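Local structure of putative transcriptional regulator (MarR/EmrR family) (Acinetobacter sp. ADP1, 3NRV) at residues Arg44-Leu49 and Ile98-Met103; Ser56-Ser61 and Leu66-Val71. The protein probably binds DNA as a dimeric transcription factor of the MarR/EmrR family, using a winged helix-turn-helix domain. All blocks are in the same frame, centred on the assembly; numbering follows the deposited sequence. Where two conformers were deposited one is given.

Contact 1. Residues Arg44-Leu49 and Ile98-Met103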
ATOM      1  N   ARG C  44      -1.746  -9.103   3.268  1.00 20.13           N
ATOM      2  CA  ARG C  44      -0.657  -8.390   3.938  1.00 25.95           C
ATOM      3  C   ARG C  44      -0.644  -8.690   5.439  1.00 25.13           C
ATOM      4  O   ARG C  44       0.403  -8.900   6.051  1.00 22.45           O
ATOM      5  CB  ARG C  44      -0.755  -6.868   3.686  1.00 22.65           C
ATOM      6  CG  ARG C  44      -0.606  -6.471   2.190  1.00 26.41           C
ATOM      7  CD  ARG C  44      -0.722  -4.946   1.993  1.00 23.38           C
ATOM      8  NE  ARG C  44       0.417  -4.259   2.619  1.00 28.44           N
ATOM      9  CZ  ARG C  44       0.435  -2.974   2.981  1.00 28.70           C
ATOM     10  NH1 ARG C  44      -0.636  -2.218   2.803  1.00 26.83           N
ATOM     11  NH2 ARG C  44       1.533  -2.449   3.532  1.00 26.02           N
ATOM     12  N   ILE C  45      -1.823  -8.725   6.037  1.00 18.98           N
ATOM     13  CA  ILE C  45      -1.902  -8.981   7.464  1.00 20.96           C
ATOM     14  C   ILE C  45      -1.569 -10.438   7.819  1.00 22.88           C
ATOM     15  O   ILE C  45      -0.827 -10.697   8.758  1.00 21.41           O
ATOM     16  CB  ILE C  45      -3.277  -8.586   8.008  1.00 21.41           C
ATOM     17  CG1 ILE C  45      -3.357  -7.055   8.027  1.00 25.54           C
ATOM     18  CG2 ILE C  45      -3.463  -9.144   9.401  1.00 24.03           C
ATOM     19  CD1 ILE C  45      -4.746  -6.504   8.306  1.00 28.89           C
ATOM     20  N   ILE C  46      -2.128 -11.375   7.062  1.00 21.82           N
ATOM     21  CA  ILE C  46      -1.817 -12.791   7.253  1.00 23.23           C
ATOM     22  C   ILE C  46      -0.307 -13.008   7.190  1.00 24.31           C
ATOM     23  O   ILE C  46       0.279 -13.725   8.016  1.00 21.87           O
ATOM     24  CB  ILE C  46      -2.576 -13.651   6.199  1.00 25.49           C
ATOM     25  CG1 ILE C  46      -4.037 -13.790   6.635  1.00 22.82           C
ATOM     26  CG2 ILE C  46      -1.949 -15.029   6.037  1.00 24.41           C
ATOM     27  CD1 ILE C  46      -4.938 -14.106   5.510  1.00 30.64           C
ATOM     28  N   SER C  47       0.334 -12.367   6.223  0.57 22.78           N
ATOM     29  CA  SER C  47       1.771 -12.534   6.056  0.57 25.44           C
ATOM     30  C   SER C  47       2.543 -11.953   7.254  0.57 29.97           C
ATOM     31  O   SER C  47       3.565 -12.502   7.683  0.57 26.73           O
ATOM     32  CB  SER C  47       2.238 -11.930   4.728  0.57 27.67           C
ATOM     33  OG  SER C  47       3.651 -11.893   4.673  0.57 27.97           O
ATOM     34  N   VAL C  48       2.041 -10.860   7.817  1.00 25.56           N
ATOM     35  CA  VAL C  48       2.654 -10.308   9.038  1.00 27.09           C
ATOM     36  C   VAL C  48       2.473 -11.268  10.214  1.00 25.89           C
ATOM     37  O   VAL C  48       3.413 -11.541  10.944  1.00 30.18           O
ATOM     38  CB  VAL C  48       2.117  -8.912   9.422  1.00 27.96           C
ATOM     39  CG1 VAL C  48       2.607  -8.502  10.827  1.00 25.51           C
ATOM     40  CG2 VAL C  48       2.554  -7.889   8.395  1.00 30.45           C
ATOM     41  N   LEU C  49       1.273 -11.816  10.371  1.00 21.87           N
ATOM     42  CA  LEU C  49       1.004 -12.743  11.468  1.00 24.55           C
ATOM     43  C   LEU C  49       1.869 -14.011  11.379  1.00 33.70           C
ATOM     44  O   LEU C  49       2.241 -14.594  12.397  1.00 28.04           O
ATOM     45  CB  LEU C  49      -0.486 -13.100  11.524  1.00 22.49           C
ATOM     46  CG  LEU C  49      -1.457 -11.938  11.788  1.00 25.39           C
ATOM     47  CD1 LEU C  49      -2.870 -12.388  11.766  1.00 22.74           C
ATOM     48  CD2 LEU C  49      -1.138 -11.312  13.142  1.00 26.78           C
ATOM     49  N   ILE C  98      -2.947 -11.093  18.195  1.00 32.13           N
ATOM     50  CA  ILE C  98      -3.721 -11.693  17.107  1.00 25.32           C
ATOM     51  C   ILE C  98      -2.902 -12.873  16.566  1.00 32.84           C
ATOM     52  O   ILE C  98      -1.702 -12.723  16.304  1.00 31.63           O
ATOM     53  CB  ILE C  98      -3.961 -10.680  15.976  1.00 27.03           C
ATOM     54  CG1 ILE C  98      -4.608  -9.383  16.515  1.00 30.46           C
ATOM     55  CG2 ILE C  98      -4.792 -11.315  14.823  1.00 24.16           C
ATOM     56  CD1 ILE C  98      -6.004  -9.608  17.111  1.00 33.25           C
ATOM     57  N   ASN C  99      -3.530 -14.036  16.413  1.00 31.23           N
ATOM     58  CA  ASN C  99      -2.844 -15.210  15.860  1.00 31.53           C
ATOM     59  C   ASN C  99      -3.601 -15.826  14.685  1.00 29.23           C
ATOM     60  O   ASN C  99      -4.828 -15.818  14.656  1.00 28.34           O
ATOM     61  CB  ASN C  99      -2.701 -16.322  16.907  1.00 33.34           C
ATOM     62  CG  ASN C  99      -1.917 -15.903  18.133  1.00 42.39           C
ATOM     63  OD1 ASN C  99      -0.984 -15.106  18.067  1.00 48.21           O
ATOM     64  ND2 ASN C  99      -2.284 -16.473  19.264  1.00 46.16           N
ATOM     65  N   LEU C 100      -2.863 -16.412  13.747  1.00 25.95           N
ATOM     66  CA  LEU C 100      -3.486 -17.223  12.698  1.00 28.27           C
ATOM     67  C   LEU C 100      -4.146 -18.450  13.326  1.00 25.64           C
ATOM     68  O   LEU C 100      -3.615 -19.024  14.266  1.00 30.26           O
ATOM     69  CB  LEU C 100      -2.429 -17.692  11.692  1.00 26.35           C
ATOM     70  CG  LEU C 100      -1.746 -16.596  10.872  1.00 33.09           C
ATOM     71  CD1 LEU C 100      -0.571 -17.154  10.085  1.00 29.84           C
ATOM     72  CD2 LEU C 100      -2.772 -15.958   9.947  1.00 27.67           C
ATOM     73  N   THR C 101      -5.307 -18.843  12.834  1.00 27.86           N
ATOM     74  CA  THR C 101      -5.850 -20.143  13.221  1.00 30.23           C
ATOM     75  C   THR C 101      -5.081 -21.204  12.420  1.00 34.71           C
ATOM     76  O   THR C 101      -4.200 -20.867  11.616  1.00 28.83           O
ATOM     77  CB  THR C 101      -7.307 -20.248  12.852  1.00 28.29           C
ATOM     78  OG1 THR C 101      -7.436 -19.993  11.447  1.00 30.74           O
ATOM     79  CG2 THR C 101      -8.158 -19.226  13.654  1.00 30.72           C
ATOM     80  N   GLU C 102      -5.404 -22.478  12.624  1.00 33.63           N
ATOM     81  CA  GLU C 102      -4.805 -23.520  11.790  1.00 37.27           C
ATOM     82  C   GLU C 102      -5.132 -23.284  10.308  1.00 28.38           C
ATOM     83  O   GLU C 102      -4.279 -23.462   9.445  1.00 28.92           O
ATOM     84  CB  GLU C 102      -5.254 -24.924  12.221  1.00 41.00           C
ATOM     85  CG  GLU C 102      -4.388 -26.044  11.630  1.00 54.37           C
ATOM     86  CD  GLU C 102      -4.875 -27.448  12.002  1.00 76.16           C
ATOM     87  OE1 GLU C 102      -4.031 -28.374  12.083  1.00 55.45           O
ATOM     88  OE2 GLU C 102      -6.098 -27.627  12.213  1.00 70.32           O
HETATM   89  N   MSE C 103      -6.359 -22.867  10.014  1.00 27.46           N
HETATM   90  CA  MSE C 103      -6.714 -22.550   8.628  1.00 30.15           C
HETATM   91  C   MSE C 103      -5.955 -21.338   8.080  1.00 27.26           C
HETATM   92  O   MSE C 103      -5.580 -21.315   6.912  1.00 26.54           O
HETATM   93  CB  MSE C 103      -8.222 -22.355   8.448  1.00 34.11           C
HETATM   94  CG  MSE C 103      -8.611 -22.128   6.988  1.00 30.29           C
HETATM   95 SE   MSE C 103     -10.536 -22.294   6.598  0.75 47.11          SE
HETATM   96  CE  MSE C 103     -11.166 -22.690   8.385  1.00 34.64           C
TER
HETATM   97  O   HOH W   1      -0.006 -16.383  14.234  1.00 37.12           O
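L49, on helix 40-51, packs against I98 and L100 of strand 97-100, the second strand of the two-stranded antiparallel sheet that forms the wing of the winged-helix domain. The helix segment runs almost perpendicular to the strand (93° between their directions), with 8.5 Å between the axes, and the bond from CA to CB of L49 is directed toward it. Along this side chain the partners change from atom to atom. CB rests on the branch point of L100, 3.8 Å from L100 CG. With CG anti to its own carbonyl carbon (chi1 -62°), L49 spreads its two methyls over the strand. L49 CD1 meets I98 CG2 at 3.8 Å, alongside L100 CD2. L49 CD2 comes down on the peptide of I98, 3.5 Å from I98 O. I98 itself offers its CG2 methyl to the leucine, and the longer branch leads away from helix 40-51 into the interior, where I98 touches V75 of helix 68-80 and I84 and V86 of the neighbouring strand. One turn earlier in the helix, I46 crosses L100 at about a right angle; its CG2 lies 4.1 Å from L100 CD2, which thus lodges between I46 and L49. L100 CD1 reaches over the helix backbone near I46 O.

A water linked firmly to L100 N (2.9 Å) and only weakly to L49 O spans the gap between the backbones. Just beyond, T101 N-caps helix 102-122 through OG1, bonded to G104 N. The side chains that meet are branched and aliphatic, and two of their methyls also rest on backbone carbonyls. This strand of the wing is therefore held against helix 40-51 mainly by apolar packing, with I46, L49 and I98 buried and L100 nearer the surface.

Contact 2. Residues Ser56-Ser61 and Leu66-Val71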
ATOM      1  N   SER C  56      -0.099  -7.211  18.140  1.00 31.21           N
ATOM      2  CA  SER C  56      -1.259  -6.403  18.483  1.00 32.10           C
ATOM      3  C   SER C  56      -1.662  -5.655  17.228  1.00 30.29           C
ATOM      4  O   SER C  56      -0.925  -5.651  16.242  1.00 27.12           O
ATOM      5  CB  SER C  56      -0.862  -5.371  19.537  1.00 32.40           C
ATOM      6  OG  SER C  56       0.237  -4.623  19.041  1.00 31.90           O
ATOM      7  N   VAL C  57      -2.811  -4.988  17.267  1.00 29.81           N
ATOM      8  CA  VAL C  57      -3.198  -4.118  16.166  1.00 26.06           C
ATOM      9  C   VAL C  57      -2.148  -3.038  15.965  1.00 29.58           C
ATOM     10  O   VAL C  57      -1.808  -2.692  14.827  1.00 27.55           O
ATOM     11  CB  VAL C  57      -4.597  -3.508  16.405  1.00 28.34           C
ATOM     12  CG1 VAL C  57      -4.895  -2.412  15.414  1.00 30.20           C
ATOM     13  CG2 VAL C  57      -5.649  -4.604  16.336  1.00 29.07           C
ATOM     14  N   GLN C  58      -1.619  -2.499  17.068  1.00 27.27           N
ATOM     15  CA  GLN C  58      -0.551  -1.499  16.975  1.00 29.52           C
ATOM     16  C   GLN C  58       0.662  -2.020  16.189  1.00 29.61           C
ATOM     17  O   GLN C  58       1.179  -1.354  15.300  1.00 29.66           O
ATOM     18  CB  GLN C  58      -0.070  -1.073  18.368  1.00 28.19           C
ATOM     19  CG  GLN C  58       1.026  -0.011  18.334  1.00 37.10           C
ATOM     20  CD  GLN C  58       0.531   1.315  17.790  1.00 54.58           C
ATOM     21  OE1 GLN C  58       0.934   1.754  16.705  1.00 57.11           O
ATOM     22  NE2 GLN C  58      -0.351   1.963  18.537  1.00 53.12           N
ATOM     23  N   LYS C  59       1.139  -3.200  16.552  1.00 28.61           N
ATOM     24  CA  LYS C  59       2.312  -3.750  15.872  1.00 26.12           C
ATOM     25  C   LYS C  59       2.059  -4.000  14.372  1.00 26.24           C
ATOM     26  O   LYS C  59       2.926  -3.729  13.538  1.00 25.77           O
ATOM     27  CB  LYS C  59       2.810  -5.023  16.567  1.00 27.49           C
ATOM     28  CG  LYS C  59       4.045  -5.618  15.897  1.00 34.10           C
ATOM     29  CD  LYS C  59       4.641  -6.759  16.715  1.00 35.58           C
ATOM     30  CE  LYS C  59       5.908  -7.301  16.067  1.00 49.00           C
ATOM     31  NZ  LYS C  59       6.632  -8.225  17.002  1.00 44.60           N
ATOM     32  N   ILE C  60       0.867  -4.493  14.029  1.00 25.54           N
ATOM     33  CA  ILE C  60       0.550  -4.747  12.618  1.00 29.33           C
ATOM     34  C   ILE C  60       0.522  -3.417  11.847  1.00 29.99           C
ATOM     35  O   ILE C  60       1.077  -3.299  10.752  1.00 27.07           O
ATOM     36  CB  ILE C  60      -0.787  -5.533  12.465  1.00 26.85           C
ATOM     37  CG1 ILE C  60      -0.682  -6.914  13.125  1.00 23.68           C
ATOM     38  CG2 ILE C  60      -1.191  -5.676  11.000  1.00 21.73           C
ATOM     39  CD1 ILE C  60      -2.047  -7.528  13.436  1.00 26.03           C
ATOM     40  N   SER C  61      -0.092  -2.400  12.446  1.00 26.19           N
ATOM     41  CA  SER C  61      -0.128  -1.069  11.840  1.00 24.81           C
ATOM     42  C   SER C  61       1.269  -0.473  11.652  1.00 29.16           C
ATOM     43  O   SER C  61       1.579   0.114  10.606  1.00 28.70           O
ATOM     44  CB  SER C  61      -1.008  -0.126  12.693  1.00 32.02           C
ATOM     45  OG  SER C  61      -0.983   1.196  12.192  1.00 31.00           O
ATOM     46  N   LEU C  66      -0.573   0.875   7.437  1.00 30.34           N
ATOM     47  CA  LEU C  66      -2.009   1.138   7.416  1.00 33.35           C
ATOM     48  C   LEU C  66      -2.380   1.599   8.802  1.00 31.46           C
ATOM     49  O   LEU C  66      -1.839   1.082   9.771  1.00 27.32           O
ATOM     50  CB  LEU C  66      -2.805  -0.122   7.076  1.00 33.13           C
ATOM     51  CG  LEU C  66      -2.774  -0.609   5.629  1.00 38.35           C
ATOM     52  CD1 LEU C  66      -3.423  -1.980   5.515  1.00 34.35           C
ATOM     53  CD2 LEU C  66      -3.462   0.392   4.720  1.00 34.30           C
ATOM     54  N   ASP C  67      -3.309   2.547   8.905  1.00 28.71           N
ATOM     55  CA  ASP C  67      -3.726   3.016  10.218  1.00 33.06           C
ATOM     56  C   ASP C  67      -4.444   1.946  11.021  1.00 34.67           C
ATOM     57  O   ASP C  67      -4.845   0.924  10.487  1.00 29.93           O
ATOM     58  CB  ASP C  67      -4.494   4.357  10.174  1.00 39.79           C
ATOM     59  CG  ASP C  67      -5.906   4.255   9.579  1.00 46.92           C
ATOM     60  OD1 ASP C  67      -6.565   3.191   9.636  1.00 35.46           O
ATOM     61  OD2 ASP C  67      -6.379   5.304   9.080  1.00 49.92           O
ATOM     62  N   LYS C  68      -4.588   2.195  12.314  1.00 30.17           N
ATOM     63  CA  LYS C  68      -5.131   1.214  13.227  1.00 34.83           C
ATOM     64  C   LYS C  68      -6.563   0.828  12.908  1.00 31.66           C
ATOM     65  O   LYS C  68      -6.965  -0.310  13.143  1.00 29.50           O
ATOM     66  CB  LYS C  68      -5.047   1.732  14.660  1.00 35.44           C
ATOM     67  CG  LYS C  68      -3.654   1.689  15.230  1.00 37.29           C
ATOM     68  CD  LYS C  68      -3.707   1.533  16.731  1.00 44.99           C
ATOM     69  CE  LYS C  68      -2.989   2.676  17.415  1.00 53.38           C
ATOM     70  NZ  LYS C  68      -2.967   2.469  18.891  1.00 61.60           N
ATOM     71  N   ALA C  69      -7.333   1.784  12.394  1.00 31.53           N
ATOM     72  CA  ALA C  69      -8.736   1.543  12.073  1.00 30.60           C
ATOM     73  C   ALA C  69      -8.821   0.530  10.929  1.00 29.39           C
ATOM     74  O   ALA C  69      -9.648  -0.387  10.949  1.00 28.35           O
ATOM     75  CB  ALA C  69      -9.442   2.865  11.696  1.00 30.43           C
ATOM     76  N   ALA C  70      -7.957   0.700   9.932  1.00 27.59           N
ATOM     77  CA  ALA C  70      -7.895  -0.218   8.798  1.00 29.97           C
ATOM     78  C   ALA C  70      -7.489  -1.638   9.236  1.00 29.65           C
ATOM     79  O   ALA C  70      -8.082  -2.620   8.792  1.00 26.71           O
ATOM     80  CB  ALA C  70      -6.926   0.315   7.731  1.00 28.74           C
ATOM     81  N   VAL C  71      -6.485  -1.735  10.102  1.00 25.09           N
ATOM     82  CA  VAL C  71      -6.021  -3.045  10.583  1.00 24.41           C
ATOM     83  C   VAL C  71      -7.106  -3.703  11.401  1.00 29.21           C
ATOM     84  O   VAL C  71      -7.400  -4.880  11.240  1.00 25.27           O
ATOM     85  CB  VAL C  71      -4.732  -2.906  11.433  1.00 29.24           C
ATOM     86  CG1 VAL C  71      -4.369  -4.247  12.102  1.00 23.88           C
ATOM     87  CG2 VAL C  71      -3.571  -2.394  10.562  1.00 24.19           C
TER
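V57, I60 and V71 join the two helices of the helix-turn-helix motif, 57-64 and 68-80, the second being the one that reads DNA in MarR-family proteins. In the apolar part, V71 points into the first helix and divides its methyls: CG1 sits 3.7 Å from I60 CG2 and 3.8 Å from V57 CG1, whereas CG2 lies over the backbone of S61, 3.9 Å from its CA. V57 and V71 lie alongside with their side chains running in opposing senses, and V57 CG1, anti to the backbone N (chi1 169°), also comes up against K68 O.

Farther out, the CG of K68 passes S61, and its chain, bent at chi3, ends beside the side chain of Q58.

Capping bonds start both helices. S56 OG accepts from K59 N at 3.0 Å, and D67 OD1 accepts from A70 N at 2.9 Å, nearly along the carboxylate C-O axis.

A hydrogen bond joins the segments across the turn. With OG anti to the backbone N (chi1 175°), buried S61 turns its hydroxyl toward the turn; S61 OG donates to L66 O at 2.6 Å from within the carbonyl plane, with a C=O...OG angle of 151°.

Contacts 1 and 2 lie in the same winged-helix domain, their centres about 13 Å apart, and helix 40-51 touches both. L49 serves both: its CD2 lies on I98 O in contact 1 and 3.9 Å from I60 CD1 in contact 2. I45 CG1 is likewise 3.9 Å from I60 CG2, and I60 thus connects the two apolar clusters. Nearly one and a half turns before L49, R44 NH1 packs on L66 CG at 3.9 Å, and the same nitrogen bonds N22 of the second subunit, on which L66 also packs. Together they join wing, helix-turn-helix and dimer interface.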